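Local structure of rubber oxygenase (Streptomyces sp., 5O1L) at residues His184-Met187 and Ile188-Val192; Gly324-Ser327 and Arg328-Leu331; Leu378-Ala381 and Leu382-Val386. The protein cleaves the poly(cis-1,4-isoprene) chains of rubber oxidatively, adding dioxygen across their double bonds with the help of a non-covalently bound b-type heme. One frame throughout, in Å; residues are numbered along the deposited sequence.

Overall arrangement
Three one-turn contacts, met in chain order, show how an oxygenase whose regular structure is all helix, with no strand, is built from local units. Contact 1 starts helix 187-204, which also carries His198, inferred to be the axial ligand of the heme iron. Contact 2 forms the final turns of helix 320-331, and contact 3 lies within helix 373-393. Contacts 2 and 3 have centres about 14 Å apart and touch through Phe326, which packs on Leu378 and Leu382. Contact 1 stands well away, its centre about 32 Å from that of contact 2, across the chain's centre, and about 27 Å from that of contact 3. Contact 1 thus borders the cofactor; contacts 2 and 3 pack helix on helix.

Contact 1 (His184-Met187 and Ile188-Val192); sequences HGSM and IVTAV
Met187 lays its thioether over Thr190 and Ala191, one turn further along, in the opening turn of helix 187-204, where Ser186 occupies the N-cap position. The chain of Met187 sets out from the helix with CG anti to the backbone N (chi1 -171°), then bends at the next two torsions. That fold brings the sulfur and the terminal methyl forward along the helix surface. Met187 CE lies 3.8 Å from Thr190 CG2. The same methyl, Met187 CE, is 4.0 Å from Ala191 CB. Beyond this turn Met187 also packs on Ile175 and Tyr181, while Ile188 and Ala191 lean on Met267 of helix 251-267.

The backbone makes the usual helical bonds. Thr190 N donates to Ser186 O at 2.9 Å, and Ala191 N reaches Met187 O at 2.8 Å. Thr190 thus has two faces: its methyl joins the methionine, and its hydroxyl, placed beside the backbone N (chi1 -68°), turns back toward the start of the helix, where it meets a water.

The serine hydroxyl makes no direct capping bond. Instead, that water links the N-cap residue to the first turn. This polar corner lies close to the cofactor, the side chain of Thr190 being about 5 Å from the heme, so the helix that carries the inferred axial ligand His198 begins beside the porphyrin. The bridging water sits 2.7 Å from Ser186 OG and likewise 2.7 Å from Thr190 OG1. It spans two hydroxyls, Ser186 OG and Thr190 OG1, that are themselves 4.4 Å apart.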
loop_
_atom_site.group_PDB
_atom_site.type_symbol
_atom_site.label_atom_id
_atom_site.label_comp_id
_atom_site.label_asym_id
_atom_site.label_seq_id
_atom_site.Cartn_x
_atom_site.Cartn_y
_atom_site.Cartn_z
ATOM N N HIS A 184 1.722 -15.373 15.885
ATOM C CA HIS A 184 2.379 -16.100 14.854
ATOM C C HIS A 184 2.403 -15.418 13.502
ATOM O O HIS A 184 2.938 -15.961 12.537
ATOM C CB HIS A 184 1.741 -17.507 14.643
ATOM C CG HIS A 184 0.278 -17.470 14.380
ATOM N ND1 HIS A 184 -0.303 -17.436 13.119
ATOM C CD2 HIS A 184 -0.718 -17.320 15.259
ATOM C CE1 HIS A 184 -1.603 -17.333 13.264
ATOM N NE2 HIS A 184 -1.885 -17.310 14.542
ATOM N N GLY A 185 1.747 -14.240 13.430
ATOM C CA GLY A 185 1.869 -13.469 12.210
ATOM C C GLY A 185 3.067 -12.637 12.100
ATOM O O GLY A 185 4.022 -12.825 12.889
ATOM N N SER A 186 3.103 -11.753 11.082
ATOM C CA SER A 186 4.313 -11.069 10.791
ATOM C C SER A 186 4.162 -9.569 10.436
ATOM O O SER A 186 5.146 -8.925 10.097
ATOM C CB SER A 186 5.091 -11.786 9.674
ATOM O OG SER A 186 4.378 -11.786 8.491
ATOM N N MET A 187 2.970 -8.985 10.588
ATOM C CA MET A 187 2.870 -7.609 10.172
ATOM C C MET A 187 3.599 -6.654 11.040
ATOM O O MET A 187 4.026 -5.575 10.553
ATOM C CB MET A 187 1.384 -7.162 9.953
ATOM C CG MET A 187 1.175 -5.811 9.311
ATOM S SD MET A 187 1.868 -5.780 7.635
ATOM C CE MET A 187 2.654 -4.194 7.638
ATOM N N ILE A 188 3.793 -6.932 12.326
ATOM C CA ILE A 188 4.628 -6.016 13.104
ATOM C C ILE A 188 6.077 -6.026 12.615
ATOM O O ILE A 188 6.681 -4.989 12.445
ATOM C CB ILE A 188 4.585 -6.403 14.563
ATOM C CG1 ILE A 188 3.142 -6.263 15.099
ATOM C CG2 ILE A 188 5.590 -5.526 15.347
ATOM C CD1 ILE A 188 2.927 -6.793 16.493
ATOM N N VAL A 189 6.571 -7.224 12.355
ATOM C CA VAL A 189 7.897 -7.399 11.757
ATOM C C VAL A 189 8.008 -6.629 10.448
ATOM O O VAL A 189 8.933 -5.828 10.292
ATOM C CB VAL A 189 8.219 -8.859 11.589
ATOM C CG1 VAL A 189 9.550 -9.034 10.925
ATOM C CG2 VAL A 189 8.130 -9.557 12.941
ATOM N N THR A 190 7.033 -6.815 9.546
ATOM C CA THR A 190 7.062 -6.157 8.251
ATOM C C THR A 190 6.987 -4.667 8.429
ATOM O O THR A 190 7.681 -3.927 7.774
ATOM C CB THR A 190 5.865 -6.644 7.424
ATOM O OG1 THR A 190 6.138 -8.021 7.159
ATOM C CG2 THR A 190 5.715 -5.842 6.120
ATOM N N ALA A 191 6.099 -4.193 9.324
ATOM C CA ALA A 191 5.996 -2.756 9.537
ATOM C C ALA A 191 7.262 -2.123 10.063
ATOM O O ALA A 191 7.683 -1.033 9.611
ATOM C CB ALA A 191 4.855 -2.428 10.479
ATOM N N VAL A 192 7.897 -2.739 11.039
ATOM C CA VAL A 192 9.096 -2.217 11.624
ATOM C C VAL A 192 10.259 -2.236 10.564
ATOM O O VAL A 192 10.965 -1.239 10.405
ATOM C CB VAL A 192 9.499 -2.950 12.884
ATOM C CG1 VAL A 192 10.900 -2.544 13.320
ATOM C CG2 VAL A 192 8.506 -2.735 13.988
HETATM O O HOH W 1 3.996 -9.678 6.893
#

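Contact 2 (Gly324-Ser327 and Arg328-Leu331); sequences GAFS and RYTL
Thr330 sits one turn after Phe326 near the end of helix 320-331, and its side chain shows how a helical threonine can serve the backbone and an aromatic ring together. Its CB rests 3.3 Å from Phe326 O. From there OG1 is set beside the backbone N, anti to the carbonyl carbon (chi1 -65°), and turns back down the helix to donate to Phe326 O at 2.9 Å. The same carbonyl takes the ordinary helical bond from Thr330 N, also at 2.9 Å, and the two donors approach from opposite faces of its plane. The oxygen OG1 also lies over one face of the Phe326 ring, displaced toward the rim and closest to CE2 at 3.5 Å. CG2, the other branch, stands anti to the backbone N, and Leu133 of helix 127-142 packs against the threonine side chain.

Phe326 has a second neighbour in Tyr329, whose CD2 comes 4.1 Å from its CE1. The two rings meet obliquely, with planes at 47°. Outside the turn, Trp355 meets Phe326 edge-to-face and Trp245 lies almost parallel to Tyr329, so the aromatic pair is part of a larger cluster. On another side of the helix Arg328 runs its CG past Gly324 O at 3.2 Å, then leads away to salt bridges with Asp337 and Glu348.

The chemistry implies a division of labour: a buried hydroxyl is satisfied by a carbonyl of its own helix, the rings pack with neighbouring helices, and the buried guanidinium is probably balanced by carboxylates from beyond the turn.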
loop_
_atom_site.group_PDB
_atom_site.type_symbol
_atom_site.label_atom_id
_atom_site.label_comp_id
_atom_site.label_asym_id
_atom_site.label_seq_id
_atom_site.Cartn_x
_atom_site.Cartn_y
_atom_site.Cartn_z
ATOM N N GLY A 324 -5.840 -4.421 -19.179
ATOM C CA GLY A 324 -6.141 -3.098 -19.527
ATOM C C GLY A 324 -7.584 -2.753 -19.284
ATOM O O GLY A 324 -7.887 -1.685 -18.757
ATOM N N ALA A 325 -8.467 -3.631 -19.731
ATOM C CA ALA A 325 -9.868 -3.354 -19.633
ATOM C C ALA A 325 -10.306 -3.332 -18.172
ATOM O O ALA A 325 -11.012 -2.456 -17.804
ATOM C CB ALA A 325 -10.671 -4.381 -20.428
ATOM N N PHE A 326 -9.898 -4.329 -17.414
ATOM C CA PHE A 326 -10.292 -4.376 -16.014
ATOM C C PHE A 326 -9.660 -3.239 -15.218
ATOM O O PHE A 326 -10.317 -2.641 -14.341
ATOM C CB PHE A 326 -9.982 -5.736 -15.391
ATOM C CG PHE A 326 -10.629 -5.903 -14.034
ATOM C CD1 PHE A 326 -11.986 -6.085 -13.977
ATOM C CD2 PHE A 326 -9.894 -5.832 -12.913
ATOM C CE1 PHE A 326 -12.632 -6.238 -12.786
ATOM C CE2 PHE A 326 -10.573 -5.904 -11.654
ATOM C CZ PHE A 326 -11.875 -6.065 -11.654
ATOM N N SER A 327 -8.422 -2.876 -15.558
ATOM C CA SER A 327 -7.784 -1.785 -14.823
ATOM C C SER A 327 -8.425 -0.415 -15.167
ATOM O O SER A 327 -8.585 0.467 -14.322
ATOM C CB SER A 327 -6.319 -1.763 -15.101
ATOM O OG SER A 327 -5.756 -2.976 -14.672
ATOM N N ARG A 328 -8.833 -0.189 -16.402
ATOM C CA ARG A 328 -9.517 0.993 -16.776
ATOM C C ARG A 328 -10.862 1.051 -16.127
ATOM O O ARG A 328 -11.293 2.112 -15.688
ATOM C CB ARG A 328 -9.668 1.095 -18.323
ATOM C CG ARG A 328 -8.352 1.428 -18.970
ATOM C CD ARG A 328 -8.455 1.492 -20.488
ATOM N NE ARG A 328 -9.302 2.567 -20.829
ATOM C CZ ARG A 328 -8.956 3.864 -20.872
ATOM N NH1 ARG A 328 -7.719 4.255 -20.819
ATOM N NH2 ARG A 328 -9.907 4.763 -21.031
ATOM N N TYR A 329 -11.561 -0.066 -16.023
ATOM C CA TYR A 329 -12.854 -0.102 -15.342
ATOM C C TYR A 329 -12.665 0.271 -13.858
ATOM O O TYR A 329 -13.526 0.966 -13.303
ATOM C CB TYR A 329 -13.374 -1.520 -15.475
ATOM C CG TYR A 329 -14.586 -1.809 -14.620
ATOM C CD1 TYR A 329 -15.769 -1.203 -14.862
ATOM C CD2 TYR A 329 -14.514 -2.739 -13.597
ATOM C CE1 TYR A 329 -16.854 -1.457 -14.048
ATOM C CE2 TYR A 329 -15.586 -3.058 -12.831
ATOM C CZ TYR A 329 -16.741 -2.448 -13.057
ATOM O OH TYR A 329 -17.832 -2.753 -12.236
ATOM N N THR A 330 -11.615 -0.241 -13.276
ATOM C CA THR A 330 -11.343 -0.065 -11.839
ATOM C C THR A 330 -10.905 1.350 -11.565
ATOM O O THR A 330 -11.430 2.022 -10.618
ATOM C CB THR A 330 -10.312 -1.037 -11.411
ATOM O OG1 THR A 330 -10.835 -2.374 -11.542
ATOM C CG2 THR A 330 -9.969 -0.811 -9.983
ATOM N N LEU A 331 -9.985 1.885 -12.356
ATOM C CA LEU A 331 -9.434 3.219 -12.105
ATOM C C LEU A 331 -10.251 4.358 -12.698
ATOM O O LEU A 331 -10.034 5.538 -12.311
ATOM C CB LEU A 331 -8.009 3.300 -12.600
ATOM C CG LEU A 331 -7.105 2.370 -11.788
ATOM C CD1 LEU A 331 -5.818 2.097 -12.507
ATOM C CD2 LEU A 331 -6.855 2.941 -10.396
#

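Contact 3 (Leu378-Ala381 and Leu382-Val386)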
loop_
_atom_site.group_PDB
_atom_site.type_symbol
_atom_site.label_atom_id
_atom_site.label_comp_id
_atom_site.label_asym_id
_atom_site.label_seq_id
_atom_site.Cartn_x
_atom_site.Cartn_y
_atom_site.Cartn_z
ATOM N N LEU A 378 -12.274 -13.872 -16.894
ATOM C CA LEU A 378 -11.659 -12.757 -16.209
ATOM C C LEU A 378 -11.667 -13.003 -14.706
ATOM O O LEU A 378 -10.629 -12.840 -14.046
ATOM C CB LEU A 378 -12.439 -11.471 -16.526
ATOM C CG LEU A 378 -12.007 -10.250 -15.667
ATOM C CD1 LEU A 378 -10.546 -9.837 -15.892
ATOM C CD2 LEU A 378 -12.938 -9.102 -15.991
ATOM N N GLU A 379 -12.823 -13.387 -14.154
ATOM C CA GLU A 379 -12.897 -13.660 -12.743
ATOM C C GLU A 379 -11.869 -14.709 -12.324
ATOM O O GLU A 379 -11.186 -14.556 -11.286
ATOM C CB GLU A 379 -14.320 -14.069 -12.338
ATOM C CG GLU A 379 -14.447 -14.338 -10.864
ATOM C CD GLU A 379 -15.737 -15.008 -10.483
ATOM O OE1 GLU A 379 -16.094 -16.058 -11.066
ATOM O OE2 GLU A 379 -16.426 -14.520 -9.555
ATOM N N GLU A 380 -11.715 -15.790 -13.106
ATOM C CA GLU A 380 -10.744 -16.838 -12.767
ATOM C C GLU A 380 -9.369 -16.339 -12.870
ATOM O O GLU A 380 -8.531 -16.709 -12.029
ATOM C CB GLU A 380 -11.032 -18.022 -13.644
ATOM C CG GLU A 380 -10.044 -19.194 -13.462
ATOM C CD GLU A 380 -9.902 -19.753 -12.031
ATOM O OE1 GLU A 380 -10.667 -19.457 -11.086
ATOM O OE2 GLU A 380 -8.926 -20.580 -11.852
ATOM N N ALA A 381 -9.056 -15.542 -13.889
ATOM C CA ALA A 381 -7.702 -14.962 -14.043
ATOM C C ALA A 381 -7.379 -14.040 -12.847
ATOM O O ALA A 381 -6.231 -14.099 -12.326
ATOM C CB ALA A 381 -7.602 -14.249 -15.336
ATOM N N LEU A 382 -8.341 -13.260 -12.404
ATOM C CA LEU A 382 -8.112 -12.426 -11.197
ATOM C C LEU A 382 -7.879 -13.324 -9.990
ATOM O O LEU A 382 -7.007 -12.979 -9.156
ATOM C CB LEU A 382 -9.293 -11.489 -10.992
ATOM C CG LEU A 382 -9.411 -10.438 -12.072
ATOM C CD1 LEU A 382 -10.746 -9.693 -11.917
ATOM C CD2 LEU A 382 -8.246 -9.444 -11.998
ATOM N N ARG A 383 -8.624 -14.372 -9.824
ATOM C CA ARG A 383 -8.445 -15.251 -8.661
ATOM C C ARG A 383 -7.042 -15.865 -8.682
ATOM O O ARG A 383 -6.363 -15.857 -7.654
ATOM C CB ARG A 383 -9.484 -16.354 -8.696
ATOM C CG ARG A 383 -9.510 -17.192 -7.441
ATOM C CD ARG A 383 -10.329 -18.440 -7.557
ATOM N NE ARG A 383 -9.684 -19.363 -8.448
ATOM C CZ ARG A 383 -8.838 -20.300 -8.119
ATOM N NH1 ARG A 383 -8.328 -21.072 -9.036
ATOM N NH2 ARG A 383 -8.495 -20.471 -6.823
ATOM N N LYS A 384 -6.584 -16.318 -9.854
ATOM C CA LYS A 384 -5.251 -16.922 -9.924
ATOM C C LYS A 384 -4.194 -15.831 -9.671
ATOM O O LYS A 384 -3.154 -16.118 -8.992
ATOM C CB LYS A 384 -5.006 -17.551 -11.298
ATOM C CG LYS A 384 -5.787 -18.829 -11.524
ATOM C CD LYS A 384 -5.189 -19.541 -12.703
ATOM C CE LYS A 384 -5.813 -20.920 -12.927
ATOM N NZ LYS A 384 -7.002 -20.884 -13.800
ATOM N N PHE A 385 -4.375 -14.638 -10.172
ATOM C CA PHE A 385 -3.485 -13.509 -9.878
ATOM C C PHE A 385 -3.357 -13.286 -8.365
ATOM O O PHE A 385 -2.227 -13.150 -7.851
ATOM C CB PHE A 385 -4.011 -12.245 -10.594
ATOM C CG PHE A 385 -3.411 -10.961 -10.214
ATOM C CD1 PHE A 385 -2.185 -10.597 -10.730
ATOM C CD2 PHE A 385 -4.020 -10.115 -9.324
ATOM C CE1 PHE A 385 -1.584 -9.399 -10.354
ATOM C CE2 PHE A 385 -3.464 -8.901 -9.019
ATOM C CZ PHE A 385 -2.255 -8.560 -9.506
ATOM N N VAL A 386 -4.456 -13.229 -7.661
ATOM C CA VAL A 386 -4.420 -12.980 -6.235
ATOM C C VAL A 386 -3.652 -14.117 -5.525
ATOM O O VAL A 386 -2.836 -13.829 -4.635
ATOM C CB VAL A 386 -5.848 -12.756 -5.670
ATOM C CG1 VAL A 386 -5.728 -12.627 -4.154
ATOM C CG2 VAL A 386 -6.389 -11.458 -6.268
#
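Leu378 and Leu382 pack against each other one turn apart on the buried side of helix 373-393, whereas Glu380, Arg383 and Lys384 form a salt-bridge network on its more exposed side. In the packed part the leucine CD1 atoms, one from Leu378 and one from Leu382, are 4.0 Å apart. Phe326 of helix 320-331 and residues of helix 345-362 cover this pair, and Phe385 continues the apolar face onto Leu136.

The outer side relies on charge. Glu380 extends from the helix with CG anti to its N, then bends at chi2 (56°), which swings the carboxylate toward the following turn. Arg383 lies alongside, pointing the same way, and grips it side-on with two nitrogens: NE to OE1 of Glu380 at 2.8 Å and NH1 to OE2 of Glu380 at 2.9 Å. Carboxylate and guanidinium are nearly coplanar, 24° apart, so the paired hydrogen bonds should restrain the rotation of both groups. Lys384 crosses from the next position and bends at its last torsion. Lys384 NZ meets the anti lone pair of Glu380 OE2 at 2.8 Å, while Arg383 NH1 uses the syn lone pair of that same oxygen.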